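Local coordinates for galactose-binding-like protein (Bacteroides thetaiotaomicron, PDB 7M1B) that is a SusE-like protein that probably binds galactose or related sugars and may have a degradative capacity of its own, at residues Phe260-Thr265 against Arg353-Lys358. Residues are numbered along the deposited sequence; the frame is centred on the assembly and turned at random.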
# COMPACT_ATOMS: atom_id res chain seq x y z
N PHE A 260 3.72 6.16 -11.76
CA PHE A 260 4.10 7.54 -11.47
C PHE A 260 5.30 7.55 -10.51
O PHE A 260 5.70 6.51 -9.98
CB PHE A 260 2.94 8.35 -10.85
CG PHE A 260 2.28 7.80 -9.62
CD1 PHE A 260 2.80 8.14 -8.38
CD2 PHE A 260 1.20 6.92 -9.71
CE1 PHE A 260 2.12 7.70 -7.23
CE2 PHE A 260 0.56 6.46 -8.56
CZ PHE A 260 1.02 6.86 -7.30
N ASP A 261 5.92 8.71 -10.40
CA ASP A 261 7.10 8.90 -9.54
C ASP A 261 6.61 9.72 -8.35
O ASP A 261 6.21 10.90 -8.51
CB ASP A 261 8.19 9.60 -10.39
CG ASP A 261 9.49 9.90 -9.68
OD1 ASP A 261 9.58 9.51 -8.51
OD2 ASP A 261 10.36 10.63 -10.28
N MET A 262 6.86 9.27 -7.15
CA MET A 262 6.56 10.04 -5.94
C MET A 262 7.53 11.23 -5.75
O MET A 262 7.23 12.16 -5.02
CB MET A 262 6.59 9.18 -4.69
CG MET A 262 5.47 8.05 -4.74
SD MET A 262 5.18 7.43 -3.05
CE MET A 262 6.77 6.64 -2.79
N GLY A 263 8.67 11.21 -6.44
CA GLY A 263 9.66 12.27 -6.39
C GLY A 263 10.55 12.23 -5.14
O GLY A 263 11.44 13.10 -4.96
N GLN A 264 10.44 11.14 -4.38
CA GLN A 264 11.28 10.90 -3.23
C GLN A 264 11.05 9.44 -2.85
O GLN A 264 10.05 8.84 -3.27
CB GLN A 264 10.92 11.75 -2.02
CG GLN A 264 9.48 11.63 -1.58
CD GLN A 264 9.23 12.41 -0.30
OE1 GLN A 264 10.12 12.49 0.58
NE2 GLN A 264 8.04 13.03 -0.22
N THR A 265 11.92 8.94 -1.97
CA THR A 265 11.76 7.57 -1.49
C THR A 265 11.12 7.59 -0.10
O THR A 265 11.51 8.40 0.74
CB THR A 265 13.13 6.90 -1.42
OG1 THR A 265 13.61 6.88 -2.78
CG2 THR A 265 13.02 5.44 -0.98
N ARG A 353 9.94 4.52 -4.38
CA ARG A 353 9.78 5.88 -4.94
C ARG A 353 8.82 5.80 -6.13
O ARG A 353 8.00 6.72 -6.27
CB ARG A 353 11.14 6.37 -5.45
CG ARG A 353 11.02 7.67 -6.25
CD ARG A 353 12.36 8.31 -6.52
NE ARG A 353 12.16 9.49 -7.37
CZ ARG A 353 12.97 10.52 -7.51
NH1 ARG A 353 14.04 10.68 -6.70
NH2 ARG A 353 12.58 11.47 -8.34
N TYR A 354 9.02 4.81 -7.04
CA TYR A 354 8.17 4.67 -8.20
C TYR A 354 7.00 3.78 -7.87
O TYR A 354 7.19 2.75 -7.23
CB TYR A 354 8.96 4.21 -9.43
CG TYR A 354 10.15 5.06 -9.75
CD1 TYR A 354 10.01 6.27 -10.46
CD2 TYR A 354 11.39 4.81 -9.15
CE1 TYR A 354 11.11 7.10 -10.70
CE2 TYR A 354 12.47 5.68 -9.29
CZ TYR A 354 12.31 6.85 -10.04
OH TYR A 354 13.39 7.68 -10.25
N ILE A 355 5.81 4.11 -8.38
CA ILE A 355 4.58 3.41 -8.00
C ILE A 355 3.82 3.00 -9.25
O ILE A 355 3.64 3.80 -10.14
CB ILE A 355 3.68 4.28 -7.06
CG1 ILE A 355 4.37 4.76 -5.78
CG2 ILE A 355 2.37 3.61 -6.75
CD1 ILE A 355 4.75 3.59 -4.89
N ARG A 356 3.25 1.79 -9.22
CA ARG A 356 2.29 1.39 -10.25
C ARG A 356 0.97 0.99 -9.61
O ARG A 356 0.95 0.32 -8.54
CB ARG A 356 2.82 0.20 -11.04
CG ARG A 356 3.70 0.60 -12.21
CD ARG A 356 4.31 -0.58 -12.92
NE ARG A 356 4.61 -0.12 -14.28
CZ ARG A 356 5.01 -0.92 -15.26
NH1 ARG A 356 5.36 -2.21 -14.98
NH2 ARG A 356 5.18 -0.51 -16.48
N PHE A 357 -0.13 1.36 -10.28
CA PHE A 357 -1.44 0.78 -10.00
C PHE A 357 -1.75 -0.20 -11.11
O PHE A 357 -1.78 0.14 -12.27
CB PHE A 357 -2.50 1.89 -9.97
CG PHE A 357 -2.62 2.58 -8.64
CD1 PHE A 357 -1.50 3.11 -8.04
CD2 PHE A 357 -3.86 2.84 -8.08
CE1 PHE A 357 -1.59 3.73 -6.78
CE2 PHE A 357 -3.98 3.43 -6.81
CZ PHE A 357 -2.83 3.91 -6.20
N LYS A 358 -1.83 -1.51 -10.70
CA LYS A 358 -2.21 -2.56 -11.62
C LYS A 358 -3.70 -2.78 -11.43
O LYS A 358 -4.15 -3.32 -10.39
CB LYS A 358 -1.42 -3.83 -11.29
CG LYS A 358 -1.68 -4.98 -12.27
CD LYS A 358 -0.85 -6.26 -11.86
CE LYS A 358 -0.67 -7.33 -13.07
NZ LYS A 358 0.30 -8.46 -12.69
O HOH W 1 12.92 9.98 -11.51
O HOH W 2 14.74 9.31 -3.97
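Phe-260 and Ile-355 form an antiparallel hydrogen-bonded pair, each N to the other's O at 2.9 Å, and two residues on, Met-262 N reaches Arg-353 O, also at 2.9 Å. On the hydrophobic face the branched Ile-355 lays its CB over the Phe-260 ring, 3.9 Å from the centroid, a CH-pi contact; Phe-357 CE1 meets the edge of that ring. The flexible Met-262 brings CG to within 3.6 Å of Ile-355 CG1. These strands belong to the antiparallel beta-sheet of a galactose-binding-like domain, where Arg-353 and Tyr-354 form a classic bulge opposite Arg-297. On the other face, Asp-261 (CG anti to the backbone N, chi1 180°) offers both oxygens to the extended Arg-353: NE binds OD1 at 2.8 Å and NH2 binds OD2 at 3.1 Å, a side-on salt bridge with the two planes 31° apart. OD1 also takes Gly-263 N from above the carboxylate plane, closing an Asx turn, and Gly-263, with its positive phi, lies over the guanidinium. A leucine in place of Arg-353 would probably leave the buried Asp-261 carboxylate without its countercharge. Water joins Asp-261 OD2 to the Tyr-354 hydroxyl, whose ring lies alongside the carboxylate.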